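Local coordinates for protein aminotransferase class I and II (Streptococcus suis 89/1591, PDB 3OP7) that probably transfers amino groups between amino acids and 2-oxo acids, using pyridoxal phosphate held as a Schiff base on a lysine, at residues P5-E10 / T114-Y119; E11-H16 / L333-N338; T174-L179 / P205-V210; E283-L288 / L348-E353. All blocks are in the same frame, centred on the assembly; numbering follows the deposited sequence.

Contact 1. Residues P5-E10 / T114-Y119; sequences PRFGVE and TYQQLY
The side-chain amide of Gln116 bonds to the turn that leads into helix 8-16. Gln116 OE1 accepts from Gly8 N at 2.8 Å, in the carbonyl plane and on a lone pair. Gln116 NE2 donates to Arg6 O at 3.1 Å and stands above the carbonyl plane of Arg6, not on a lone pair. NE2 also bonds to Asp120. A water donates to Gln116 OE1 and accepts from Val9 N, so OE1 serves two of the first NH groups of the helix, one of them through water. The chain of Gln116 is extended, with CG anti to N (chi1 -175°), and this carries the amide across to the turn.

The other contacts are aromatic. Gln116 CB lies over one face of Phe7, 4.0 Å from the ring centroid, a CH-pi contact. The Phe7 edge points at the face of Tyr115, a T-shaped pair with planes at 64°. Gln117 CG meets the Phe7 edge.

Tyr250 of the second subunit packs edge-to-face with Phe7. The contact thus joins the starts of helices 8-16 and 117-124 at the dimer interface, with Tyr115 also touching Asn161 of strand 157-161.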
loop_
_atom_site.group_PDB
_atom_site.type_symbol
_atom_site.label_atom_id
_atom_site.label_comp_id
_atom_site.label_asym_id
_atom_site.label_seq_id
_atom_site.Cartn_x
_atom_site.Cartn_y
_atom_site.Cartn_z
ATOM N N PRO A 5 -17.935 0.726 -1.176
ATOM C CA PRO A 5 -18.549 -0.056 -0.095
ATOM C C PRO A 5 -17.494 -0.608 0.851
ATOM O O PRO A 5 -16.344 -0.850 0.446
ATOM C CB PRO A 5 -19.263 -1.235 -0.846
ATOM C CG PRO A 5 -19.318 -0.835 -2.299
ATOM C CD PRO A 5 -18.080 0.071 -2.482
ATOM N N ARG A 6 -17.849 -0.817 2.108
ATOM C CA ARG A 6 -16.923 -1.570 2.990
ATOM C C ARG A 6 -16.530 -2.878 2.298
ATOM O O ARG A 6 -17.319 -3.420 1.536
ATOM C CB ARG A 6 -17.619 -1.906 4.300
ATOM C CG ARG A 6 -17.802 -0.711 5.263
ATOM C CD ARG A 6 -18.744 -1.107 6.416
ATOM N NE ARG A 6 -20.017 -1.643 5.880
ATOM C CZ ARG A 6 -20.813 -2.525 6.491
ATOM N NH1 ARG A 6 -20.521 -3.008 7.709
ATOM N NH2 ARG A 6 -21.934 -2.915 5.880
ATOM N N PHE A 7 -15.340 -3.373 2.599
ATOM C CA PHE A 7 -14.794 -4.597 2.032
ATOM C C PHE A 7 -15.398 -5.751 2.860
ATOM O O PHE A 7 -15.146 -5.864 4.049
ATOM C CB PHE A 7 -13.253 -4.528 2.085
ATOM C CG PHE A 7 -12.553 -5.414 1.081
ATOM C CD1 PHE A 7 -12.609 -6.816 1.207
ATOM C CD2 PHE A 7 -11.794 -4.864 0.045
ATOM C CE1 PHE A 7 -11.948 -7.637 0.318
ATOM C CE2 PHE A 7 -11.132 -5.657 -0.860
ATOM C CZ PHE A 7 -11.183 -7.070 -0.718
ATOM N N GLY A 8 -16.264 -6.551 2.225
ATOM C CA GLY A 8 -17.137 -7.444 2.943
ATOM C C GLY A 8 -16.452 -8.531 3.736
ATOM O O GLY A 8 -16.804 -8.756 4.894
ATOM N N VAL A 9 -15.517 -9.236 3.118
ATOM C CA VAL A 9 -14.771 -10.286 3.852
ATOM C C VAL A 9 -14.017 -9.658 5.024
ATOM O O VAL A 9 -14.029 -10.169 6.135
ATOM C CB VAL A 9 -13.835 -11.006 2.925
ATOM C CG1 VAL A 9 -12.863 -11.903 3.736
ATOM C CG2 VAL A 9 -14.660 -11.771 1.857
ATOM N N GLU A 10 -13.402 -8.501 4.774
ATOM C CA GLU A 10 -12.664 -7.768 5.816
ATOM C C GLU A 10 -13.500 -7.415 7.065
ATOM O O GLU A 10 -13.089 -7.630 8.224
ATOM C CB GLU A 10 -12.040 -6.467 5.208
ATOM C CG GLU A 10 -11.183 -5.708 6.180
ATOM C CD GLU A 10 -10.519 -4.443 5.544
ATOM O OE1 GLU A 10 -10.825 -4.135 4.394
ATOM O OE2 GLU A 10 -9.708 -3.802 6.252
ATOM N N THR A 114 -16.104 -12.222 -7.263
ATOM C CA THR A 114 -14.691 -12.415 -7.360
ATOM C C THR A 114 -14.062 -11.588 -6.241
ATOM O O THR A 114 -14.765 -11.045 -5.402
ATOM C CB THR A 114 -14.128 -11.915 -8.730
ATOM O OG1 THR A 114 -12.772 -12.312 -8.821
ATOM C CG2 THR A 114 -14.222 -10.365 -8.900
ATOM N N TYR A 115 -12.752 -11.455 -6.233
ATOM C CA TYR A 115 -12.089 -10.588 -5.228
ATOM C C TYR A 115 -12.567 -9.134 -5.308
ATOM O O TYR A 115 -12.585 -8.530 -6.388
ATOM C CB TYR A 115 -10.576 -10.683 -5.406
ATOM C CG TYR A 115 -9.824 -10.290 -4.152
ATOM C CD1 TYR A 115 -9.925 -11.056 -3.018
ATOM C CD2 TYR A 115 -9.010 -9.179 -4.112
ATOM C CE1 TYR A 115 -9.256 -10.731 -1.863
ATOM C CE2 TYR A 115 -8.314 -8.876 -2.996
ATOM C CZ TYR A 115 -8.452 -9.632 -1.844
ATOM O OH TYR A 115 -7.772 -9.321 -0.654
ATOM N N GLN A 116 -13.017 -8.567 -4.190
ATOM C CA GLN A 116 -13.816 -7.328 -4.241
ATOM C C GLN A 116 -13.111 -6.122 -4.862
ATOM O O GLN A 116 -13.750 -5.249 -5.416
ATOM C CB GLN A 116 -14.374 -6.984 -2.837
ATOM C CG GLN A 116 -15.314 -5.787 -2.800
ATOM C CD GLN A 116 -15.961 -5.565 -1.443
ATOM O OE1 GLN A 116 -15.849 -6.411 -0.546
ATOM N NE2 GLN A 116 -16.664 -4.442 -1.294
ATOM N N GLN A 117 -11.784 -6.083 -4.788
ATOM C CA GLN A 117 -11.035 -4.997 -5.424
ATOM C C GLN A 117 -11.427 -4.824 -6.901
ATOM O O GLN A 117 -11.470 -3.699 -7.413
ATOM C CB GLN A 117 -9.548 -5.292 -5.394
ATOM C CG GLN A 117 -8.840 -5.038 -4.041
ATOM C CD GLN A 117 -7.353 -5.167 -4.196
ATOM O OE1 GLN A 117 -6.860 -6.234 -4.532
ATOM N NE2 GLN A 117 -6.617 -4.062 -3.935
ATOM N N LEU A 118 -11.634 -5.956 -7.556
ATOM C CA LEU A 118 -11.672 -5.996 -9.001
ATOM C C LEU A 118 -12.897 -5.306 -9.603
ATOM O O LEU A 118 -12.818 -4.834 -10.755
ATOM C CB LEU A 118 -11.546 -7.429 -9.542
ATOM C CG LEU A 118 -10.239 -8.145 -9.201
ATOM C CD1 LEU A 118 -10.376 -9.596 -9.718
ATOM C CD2 LEU A 118 -8.941 -7.387 -9.716
ATOM N N TYR A 119 -13.980 -5.202 -8.841
ATOM C CA TYR A 119 -15.183 -4.491 -9.288
ATOM C C TYR A 119 -15.465 -3.202 -8.517
ATOM O O TYR A 119 -15.905 -2.240 -9.128
ATOM C CB TYR A 119 -16.403 -5.412 -9.330
ATOM C CG TYR A 119 -16.711 -6.166 -8.065
ATOM C CD1 TYR A 119 -17.466 -5.582 -7.061
ATOM C CD2 TYR A 119 -16.220 -7.446 -7.853
ATOM C CE1 TYR A 119 -17.750 -6.273 -5.913
ATOM C CE2 TYR A 119 -16.457 -8.115 -6.709
ATOM C CZ TYR A 119 -17.224 -7.518 -5.721
ATOM O OH TYR A 119 -17.476 -8.192 -4.550
HETATM O O HOH W 1 -15.106 -8.912 0.192
#

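Contact 2. Residues E11-H16 / L333-N338; sequences EWLNVH and LLVPGN
Trp12 NE1 donates to Leu334 O at 2.8 Å. The bond is bent, with an angle of 130° at the hydrogen. The oxygen also lies out of the indole plane, although the donor is in the carbonyl plane of Leu334.

Pro336 helps to fix the indole. Pro336 CD sits over the six-membered ring of Trp12, 3.6 Å from the centroid and close to the ring normal, a CH-pi contact. On the opposite face lies the imidazole of His16, one helical turn later, with CD2 toward the rim. The indole is therefore held between a proline and a histidine. Trp12 CG is anti to N (chi1 171°), which sends the ring out from the helix to the 333-338 segment.

Leu333 approaches the indole obliquely. Leu333 CD1 touches Trp12 NE1 at 3.7 Å and His16 CB at 3.8 Å. The other branch, Leu333 CD2, meets Leu13 CD2 at 4.0 Å. Val335 CG2 rests against Trp12 CD1.

From helix 319-330, Glu320 packs on Trp12, and Leu324 on His16. The contact fastens the N-terminal helix 8-16 to what is probably the small domain, consistent with a fold-type I aminotransferase.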
loop_
_atom_site.group_PDB
_atom_site.type_symbol
_atom_site.label_atom_id
_atom_site.label_comp_id
_atom_site.label_asym_id
_atom_site.label_seq_id
_atom_site.Cartn_x
_atom_site.Cartn_y
_atom_site.Cartn_z
ATOM N N GLU A 11 -14.696 -6.876 6.844
ATOM C CA GLU A 11 -15.555 -6.471 7.933
ATOM C C GLU A 11 -15.912 -7.728 8.768
ATOM O O GLU A 11 -15.887 -7.707 9.998
ATOM C CB GLU A 11 -16.822 -5.806 7.366
ATOM C CG GLU A 11 -17.720 -5.126 8.437
ATOM C CD GLU A 11 -18.701 -6.086 9.135
ATOM O OE1 GLU A 11 -19.043 -7.140 8.540
ATOM O OE2 GLU A 11 -19.121 -5.796 10.298
ATOM N N TRP A 12 -16.239 -8.815 8.077
ATOM C CA TRP A 12 -16.561 -10.082 8.771
ATOM C C TRP A 12 -15.381 -10.541 9.632
ATOM O O TRP A 12 -15.571 -10.806 10.815
ATOM C CB TRP A 12 -16.898 -11.161 7.753
ATOM C CG TRP A 12 -17.023 -12.521 8.345
ATOM C CD1 TRP A 12 -16.084 -13.511 8.317
ATOM C CD2 TRP A 12 -18.172 -13.061 8.989
ATOM N NE1 TRP A 12 -16.581 -14.643 8.956
ATOM C CE2 TRP A 12 -17.857 -14.381 9.381
ATOM C CE3 TRP A 12 -19.417 -12.534 9.334
ATOM C CZ2 TRP A 12 -18.773 -15.195 10.070
ATOM C CZ3 TRP A 12 -20.333 -13.338 9.996
ATOM C CH2 TRP A 12 -19.993 -14.652 10.376
ATOM N N LEU A 13 -14.194 -10.620 9.028
ATOM C CA LEU A 13 -12.983 -11.020 9.758
ATOM C C LEU A 13 -12.638 -10.042 10.888
ATOM O O LEU A 13 -12.298 -10.485 12.003
ATOM C CB LEU A 13 -11.794 -11.230 8.835
ATOM C CG LEU A 13 -11.967 -12.339 7.798
ATOM C CD1 LEU A 13 -10.847 -12.410 6.793
ATOM C CD2 LEU A 13 -12.198 -13.731 8.505
ATOM N N ASN A 14 -12.710 -8.723 10.635
ATOM C CA ASN A 14 -12.467 -7.759 11.713
ATOM C C ASN A 14 -13.294 -8.067 12.965
ATOM O O ASN A 14 -12.786 -8.031 14.096
ATOM C CB ASN A 14 -12.801 -6.324 11.276
ATOM C CG ASN A 14 -11.772 -5.722 10.354
ATOM O OD1 ASN A 14 -10.640 -6.202 10.234
ATOM N ND2 ASN A 14 -12.167 -4.655 9.675
ATOM N N VAL A 15 -14.583 -8.369 12.767
ATOM C CA VAL A 15 -15.494 -8.594 13.886
ATOM C C VAL A 15 -15.257 -9.962 14.561
ATOM O O VAL A 15 -15.308 -10.046 15.796
ATOM C CB VAL A 15 -16.976 -8.448 13.485
ATOM C CG1 VAL A 15 -17.924 -8.836 14.653
ATOM C CG2 VAL A 15 -17.286 -7.039 13.044
ATOM N N HIS A 16 -14.935 -10.992 13.786
ATOM C CA HIS A 16 -15.024 -12.383 14.287
ATOM C C HIS A 16 -13.729 -13.175 14.417
ATOM O O HIS A 16 -13.722 -14.201 15.083
ATOM C CB HIS A 16 -16.025 -13.201 13.437
ATOM C CG HIS A 16 -17.398 -12.631 13.442
ATOM N ND1 HIS A 16 -18.168 -12.546 14.582
ATOM C CD2 HIS A 16 -18.137 -12.099 12.445
ATOM C CE1 HIS A 16 -19.322 -11.974 14.282
ATOM N NE2 HIS A 16 -19.321 -11.688 12.991
ATOM N N LEU A 333 -14.753 -20.904 12.457
ATOM C CA LEU A 333 -14.922 -19.702 11.628
ATOM C C LEU A 333 -14.834 -20.054 10.162
ATOM O O LEU A 333 -13.859 -20.671 9.718
ATOM C CB LEU A 333 -13.906 -18.627 11.979
ATOM C CG LEU A 333 -14.121 -17.248 11.299
ATOM C CD1 LEU A 333 -15.365 -16.547 11.860
ATOM C CD2 LEU A 333 -12.886 -16.374 11.432
ATOM N N LEU A 334 -15.885 -19.654 9.431
ATOM C CA LEU A 334 -15.973 -19.728 7.983
ATOM C C LEU A 334 -16.280 -18.308 7.522
ATOM O O LEU A 334 -16.502 -17.416 8.374
ATOM C CB LEU A 334 -17.149 -20.652 7.590
ATOM C CG LEU A 334 -16.987 -22.151 7.887
ATOM C CD1 LEU A 334 -18.328 -22.874 7.784
ATOM C CD2 LEU A 334 -16.009 -22.735 6.900
ATOM N N VAL A 335 -16.332 -18.088 6.208
ATOM C CA VAL A 335 -16.859 -16.821 5.663
ATOM C C VAL A 335 -18.173 -17.136 4.950
ATOM O O VAL A 335 -18.189 -17.955 4.034
ATOM C CB VAL A 335 -15.898 -16.097 4.747
ATOM C CG1 VAL A 335 -16.526 -14.711 4.303
ATOM C CG2 VAL A 335 -14.546 -15.894 5.474
ATOM N N PRO A 336 -19.280 -16.520 5.395
ATOM C CA PRO A 336 -20.556 -16.903 4.781
ATOM C C PRO A 336 -20.726 -16.339 3.383
ATOM O O PRO A 336 -20.173 -15.258 3.072
ATOM C CB PRO A 336 -21.606 -16.287 5.716
ATOM C CG PRO A 336 -20.934 -15.122 6.333
ATOM C CD PRO A 336 -19.471 -15.525 6.464
ATOM N N GLY A 337 -21.505 -17.060 2.568
ATOM C CA GLY A 337 -21.598 -16.799 1.143
ATOM C C GLY A 337 -22.208 -15.468 0.741
ATOM O O GLY A 337 -21.890 -14.963 -0.325
ATOM N N ASN A 338 -23.080 -14.917 1.580
ATOM C CA ASN A 338 -23.660 -13.592 1.331
ATOM C C ASN A 338 -22.606 -12.500 1.252
ATOM O O ASN A 338 -22.852 -11.457 0.653
ATOM C CB ASN A 338 -24.686 -13.237 2.412
ATOM C CG ASN A 338 -24.051 -13.166 3.783
ATOM O OD1 ASN A 338 -23.462 -14.142 4.222
ATOM N ND2 ASN A 338 -24.140 -12.017 4.444
#

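Contact 3. Residues T174-L179 / P205-V210; sequences TYLEEL and PSIIEV. With EDO (1,2-ethanediol), chain K.
Leu176 CD1 lies only 3.3 Å from the carbonyl oxygen of Pro205, a close approach for a methyl group. The same methyl, Leu176 CD1, also meets Pro205 CG at 3.9 Å. Leu176 CG is anti to its carbonyl carbon (chi1 -67°), and the branched end projects from helix 173-184 toward the 205-210 turn.

The rest of the meeting is looser and apolar. Leu176 CD2 faces Ile207 CD1 at 4.4 Å. Val210 CG2 touches Leu176 CB at 4.3 Å. Val210 CG1 lies beside the aliphatic CG of Glu177, whose carboxylate makes a salt bridge with Arg173.

Polar groups at the start of the short, weakly bonded helix include a capping box, formed by Ser206 and Glu209. Ser206 N donates to Glu209 OE1 at 2.9 Å, and Ile208 N makes a weak bond to Ser206 OG. Glu209 OE1 also accepts from O2 of an ethanediol at 2.8 Å, probably a crystallisation additive. Glu194 adds bonds from outside, to Ser206 OG and Ile207 N.

The two segments therefore meet through hydrocarbon alone, apart from the Pro205 carbonyl. The capping box probably helps to set the shape of the turn, while apolar burial probably provides most of the attraction to the helix.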
loop_
_atom_site.group_PDB
_atom_site.type_symbol
_atom_site.label_atom_id
_atom_site.label_comp_id
_atom_site.label_asym_id
_atom_site.label_seq_id
_atom_site.Cartn_x
_atom_site.Cartn_y
_atom_site.Cartn_z
ATOM N N THR A 174 -7.563 -23.046 -23.261
ATOM C CA THR A 174 -8.592 -23.019 -24.322
ATOM C C THR A 174 -9.632 -21.907 -24.034
ATOM O O THR A 174 -10.016 -21.147 -24.927
ATOM C CB THR A 174 -9.284 -24.359 -24.442
ATOM O OG1 THR A 174 -8.297 -25.360 -24.745
ATOM C CG2 THR A 174 -10.343 -24.364 -25.576
ATOM N N TYR A 175 -10.090 -21.855 -22.794
ATOM C CA TYR A 175 -10.971 -20.787 -22.336
ATOM C C TYR A 175 -10.385 -19.394 -22.444
ATOM O O TYR A 175 -11.037 -18.484 -22.975
ATOM C CB TYR A 175 -11.381 -21.038 -20.886
ATOM C CG TYR A 175 -12.539 -20.178 -20.436
ATOM C CD1 TYR A 175 -12.366 -18.858 -20.108
ATOM C CD2 TYR A 175 -13.824 -20.720 -20.336
ATOM C CE1 TYR A 175 -13.460 -18.070 -19.705
ATOM C CE2 TYR A 175 -14.882 -19.946 -19.904
ATOM C CZ TYR A 175 -14.692 -18.623 -19.628
ATOM O OH TYR A 175 -15.757 -17.872 -19.227
ATOM N N LEU A 176 -9.175 -19.203 -21.899
ATOM C CA LEU A 176 -8.493 -17.936 -21.956
ATOM C C LEU A 176 -8.264 -17.403 -23.377
ATOM O O LEU A 176 -8.320 -16.192 -23.595
ATOM C CB LEU A 176 -7.128 -17.978 -21.218
ATOM C CG LEU A 176 -7.171 -18.162 -19.703
ATOM C CD1 LEU A 176 -5.770 -18.455 -19.109
ATOM C CD2 LEU A 176 -7.796 -16.954 -18.952
ATOM N N GLU A 177 -7.932 -18.284 -24.311
ATOM C CA GLU A 177 -7.694 -17.877 -25.666
ATOM C C GLU A 177 -8.984 -17.306 -26.282
ATOM O O GLU A 177 -8.907 -16.338 -27.054
ATOM C CB GLU A 177 -7.087 -19.062 -26.509
ATOM C CG GLU A 177 -5.585 -19.231 -26.121
ATOM C CD GLU A 177 -4.831 -20.418 -26.776
ATOM O OE1 GLU A 177 -5.462 -21.346 -27.268
ATOM O OE2 GLU A 177 -3.574 -20.410 -26.723
ATOM N N GLU A 178 -10.135 -17.900 -25.953
ATOM C CA GLU A 178 -11.431 -17.426 -26.436
ATOM C C GLU A 178 -11.811 -16.074 -25.789
ATOM O O GLU A 178 -12.281 -15.150 -26.481
ATOM C CB GLU A 178 -12.518 -18.528 -26.263
ATOM C CG GLU A 178 -13.768 -18.214 -27.072
ATOM C CD GLU A 178 -14.832 -19.268 -27.046
ATOM O OE1 GLU A 178 -14.589 -20.414 -26.617
ATOM O OE2 GLU A 178 -15.945 -18.921 -27.452
ATOM N N LEU A 179 -11.512 -15.939 -24.497
ATOM C CA LEU A 179 -11.672 -14.674 -23.764
ATOM C C LEU A 179 -10.825 -13.602 -24.445
ATOM O O LEU A 179 -11.268 -12.461 -24.663
ATOM C CB LEU A 179 -11.255 -14.851 -22.310
ATOM C CG LEU A 179 -11.026 -13.622 -21.456
ATOM C CD1 LEU A 179 -12.310 -12.789 -21.433
ATOM C CD2 LEU A 179 -10.568 -14.080 -20.048
ATOM N N PRO A 205 -2.076 -21.002 -18.462
ATOM C CA PRO A 205 -1.142 -19.923 -18.671
ATOM C C PRO A 205 -1.593 -18.674 -17.936
ATOM O O PRO A 205 -2.785 -18.504 -17.635
ATOM C CB PRO A 205 -1.203 -19.697 -20.189
ATOM C CG PRO A 205 -2.587 -20.156 -20.588
ATOM C CD PRO A 205 -2.819 -21.330 -19.700
ATOM N N SER A 206 -0.631 -17.816 -17.633
ATOM C CA SER A 206 -0.912 -16.426 -17.228
ATOM C C SER A 206 -1.543 -15.665 -18.388
ATOM O O SER A 206 -1.246 -15.923 -19.561
ATOM C CB SER A 206 0.365 -15.726 -16.805
ATOM O OG SER A 206 0.113 -14.345 -16.524
ATOM N N ILE A 207 -2.393 -14.709 -18.052
ATOM C CA ILE A 207 -2.968 -13.812 -19.059
ATOM C C ILE A 207 -1.921 -13.202 -19.943
ATOM O O ILE A 207 -2.092 -13.083 -21.144
ATOM C CB ILE A 207 -3.916 -12.722 -18.441
ATOM C CG1 ILE A 207 -4.886 -12.196 -19.493
ATOM C CG2 ILE A 207 -3.195 -11.547 -17.731
ATOM C CD1 ILE A 207 -5.824 -13.245 -20.131
ATOM N N ILE A 208 -0.800 -12.808 -19.355
ATOM C CA ILE A 208 0.231 -12.175 -20.157
ATOM C C ILE A 208 0.964 -13.125 -21.125
ATOM O O ILE A 208 1.620 -12.660 -22.057
ATOM C CB ILE A 208 1.226 -11.480 -19.233
ATOM C CG1 ILE A 208 1.965 -10.379 -20.000
ATOM C CG2 ILE A 208 2.103 -12.523 -18.556
ATOM C CD1 ILE A 208 2.918 -9.555 -19.148
ATOM N N GLU A 209 0.807 -14.436 -20.949
ATOM C CA GLU A 209 1.348 -15.435 -21.879
ATOM C C GLU A 209 0.419 -15.698 -23.074
ATOM O O GLU A 209 0.832 -16.360 -24.062
ATOM C CB GLU A 209 1.650 -16.748 -21.122
ATOM C CG GLU A 209 2.780 -16.597 -20.092
ATOM C CD GLU A 209 2.952 -17.781 -19.164
ATOM O OE1 GLU A 209 1.968 -18.397 -18.682
ATOM O OE2 GLU A 209 4.122 -18.069 -18.845
ATOM N N VAL A 210 -0.823 -15.228 -22.982
ATOM C CA VAL A 210 -1.769 -15.383 -24.077
ATOM C C VAL A 210 -2.254 -14.079 -24.698
ATOM O O VAL A 210 -2.974 -14.132 -25.703
ATOM C CB VAL A 210 -2.984 -16.256 -23.670
ATOM C CG1 VAL A 210 -2.561 -17.725 -23.412
ATOM C CG2 VAL A 210 -3.717 -15.704 -22.485
HETATM C C1 EDO K . 3.556 -20.677 -21.283
HETATM O O1 EDO K . 3.128 -20.174 -22.561
HETATM C C2 EDO K . 2.367 -21.272 -20.529
HETATM O O2 EDO K . 2.444 -21.124 -19.098
#

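Contact 4. Residues E283-L288 / L348-E353; sequences ENLAIL and LGFACE
Asn284 ND2 donates to two backbone carbonyls of the 348-353 loop. Phe350 O is 2.9 Å from Asn284 ND2, with an angle of 154°, in both the carbonyl and the amide plane. Cys352 O is 2.8 Å from Asn284 ND2, but that bond is weak, with an angle of only 117°. One amide nitrogen thus bridges two carbonyls of an irregular loop, the second only weakly.

The Phe350 ring is packed next to it. Leu285 CD1 lies over one face, offset toward the rim, in a CH-pi contact 4.3 Å from the centroid. Asn284 CB is at the ring edge, in plane. Leu288 CD2 reaches CD1 of Phe350 at 3.7 Å, and the two side chains cross at about a right angle. Phe350 CG stands between N and the carbonyl carbon (chi1 63°), which turns the ring back onto the helix. Leu288 CD1 also meets Leu348 CD2 at 4.2 Å.

Further out, Asn284 OD1 accepts from Gln354 NE2. Both ends of the amide are therefore bonded, which fixes its flip. Ser30 bonds to the Ala351 backbone on the loop.

Helix 270-294 lies here against the link between strand 345-348 and helix 354-368, with Tyr300 of strand 298-300 beside Leu285 and Leu288.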
loop_
_atom_site.group_PDB
_atom_site.type_symbol
_atom_site.label_atom_id
_atom_site.label_comp_id
_atom_site.label_asym_id
_atom_site.label_seq_id
_atom_site.Cartn_x
_atom_site.Cartn_y
_atom_site.Cartn_z
ATOM N N GLU A 283 -2.910 -33.285 0.430
ATOM C CA GLU A 283 -3.325 -34.011 1.633
ATOM C C GLU A 283 -4.567 -33.407 2.301
ATOM O O GLU A 283 -5.455 -34.147 2.751
ATOM C CB GLU A 283 -2.157 -34.075 2.622
ATOM C CG GLU A 283 -1.036 -34.953 2.095
ATOM C CD GLU A 283 0.174 -35.016 3.014
ATOM O OE1 GLU A 283 0.017 -34.812 4.247
ATOM O OE2 GLU A 283 1.286 -35.287 2.492
ATOM N N ASN A 284 -4.629 -32.069 2.383
ATOM C CA ASN A 284 -5.777 -31.411 3.005
ATOM C C ASN A 284 -6.998 -31.432 2.097
ATOM O O ASN A 284 -8.131 -31.674 2.564
ATOM C CB ASN A 284 -5.430 -30.000 3.453
ATOM C CG ASN A 284 -4.512 -29.996 4.612
ATOM O OD1 ASN A 284 -3.860 -30.998 4.884
ATOM N ND2 ASN A 284 -4.465 -28.879 5.347
ATOM N N LEU A 285 -6.780 -31.316 0.791
ATOM C CA LEU A 285 -7.896 -31.446 -0.143
ATOM C C LEU A 285 -8.489 -32.854 -0.080
ATOM O O LEU A 285 -9.722 -33.008 -0.149
ATOM C CB LEU A 285 -7.498 -31.063 -1.563
ATOM C CG LEU A 285 -8.624 -30.919 -2.590
ATOM C CD1 LEU A 285 -9.842 -30.156 -2.061
ATOM C CD2 LEU A 285 -8.085 -30.292 -3.822
ATOM N N ALA A 286 -7.652 -33.889 0.046
ATOM C CA ALA A 286 -8.189 -35.268 0.149
ATOM C C ALA A 286 -9.067 -35.440 1.397
ATOM O O ALA A 286 -10.060 -36.139 1.372
ATOM C CB ALA A 286 -7.073 -36.333 0.120
ATOM N N ILE A 287 -8.696 -34.769 2.478
ATOM C CA ILE A 287 -9.469 -34.787 3.720
ATOM C C ILE A 287 -10.824 -34.090 3.519
ATOM O O ILE A 287 -11.882 -34.627 3.926
ATOM C CB ILE A 287 -8.664 -34.128 4.859
ATOM C CG1 ILE A 287 -7.521 -35.047 5.285
ATOM C CG2 ILE A 287 -9.539 -33.815 6.066
ATOM C CD1 ILE A 287 -6.544 -34.357 6.204
ATOM N N LEU A 288 -10.785 -32.913 2.890
ATOM C CA LEU A 288 -11.983 -32.160 2.543
ATOM C C LEU A 288 -12.910 -32.959 1.625
ATOM O O LEU A 288 -14.131 -33.015 1.886
ATOM C CB LEU A 288 -11.619 -30.829 1.876
ATOM C CG LEU A 288 -12.769 -29.861 1.598
ATOM C CD1 LEU A 288 -13.501 -29.497 2.902
ATOM C CD2 LEU A 288 -12.197 -28.640 0.873
ATOM N N LEU A 348 -14.536 -21.859 2.574
ATOM C CA LEU A 348 -13.766 -22.720 3.477
ATOM C C LEU A 348 -12.288 -22.783 3.011
ATOM O O LEU A 348 -12.013 -23.236 1.897
ATOM C CB LEU A 348 -14.391 -24.101 3.457
ATOM C CG LEU A 348 -13.938 -25.034 4.583
ATOM C CD1 LEU A 348 -15.043 -26.064 4.820
ATOM C CD2 LEU A 348 -12.580 -25.697 4.329
ATOM N N GLY A 349 -11.358 -22.317 3.831
ATOM C CA GLY A 349 -9.945 -22.349 3.492
ATOM C C GLY A 349 -9.325 -23.579 4.153
ATOM O O GLY A 349 -9.232 -23.650 5.378
ATOM N N PHE A 350 -8.886 -24.535 3.346
ATOM C CA PHE A 350 -8.506 -25.837 3.879
ATOM C C PHE A 350 -7.001 -26.111 3.988
ATOM O O PHE A 350 -6.627 -27.195 4.459
ATOM C CB PHE A 350 -9.148 -26.954 3.041
ATOM C CG PHE A 350 -8.684 -26.981 1.615
ATOM C CD1 PHE A 350 -9.338 -26.231 0.633
ATOM C CD2 PHE A 350 -7.566 -27.709 1.248
ATOM C CE1 PHE A 350 -8.868 -26.223 -0.706
ATOM C CE2 PHE A 350 -7.108 -27.709 -0.073
ATOM C CZ PHE A 350 -7.775 -26.981 -1.054
ATOM N N ALA A 351 -6.152 -25.178 3.545
ATOM C CA ALA A 351 -4.701 -25.395 3.524
ATOM C C ALA A 351 -4.040 -24.815 4.773
ATOM O O ALA A 351 -2.888 -24.326 4.766
ATOM C CB ALA A 351 -4.100 -24.807 2.248
ATOM N N CYS A 352 -4.796 -24.862 5.859
ATOM C CA CYS A 352 -4.307 -24.553 7.191
ATOM C C CYS A 352 -3.707 -25.831 7.802
ATOM O O CYS A 352 -3.614 -26.869 7.123
ATOM C CB CYS A 352 -5.481 -24.059 8.051
ATOM S SG CYS A 352 -6.839 -25.261 8.221
ATOM N N GLU A 353 -3.319 -25.748 9.081
ATOM C CA GLU A 353 -2.802 -26.905 9.801
ATOM C C GLU A 353 -3.842 -28.015 9.730
ATOM O O GLU A 353 -5.040 -27.822 10.010
ATOM C CB GLU A 353 -2.439 -26.546 11.252
#

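In the fold
Contacts 1 and 2 share helix 8-16 and their centres lie about 12 Å apart. They touch where Val9 packs on Val335. Contact 1 ties the start of this helix to 114-119, and contact 2 ties its later part to 333-338; both also reach the second subunit. Contact 4 adjoins contact 2 through Leu334 and Leu348, with centres about 19 Å apart. These three form a touching series. Contact 3 stands apart, about 33 Å from contact 2 between centres, and is nested in the chain loop that contact 2 closes. Lys222, the residue that carries the cofactor, follows strand 214-219, one of whose neighbours in the sheet is strand 189-193, on which Ile207 of contact 3 packs.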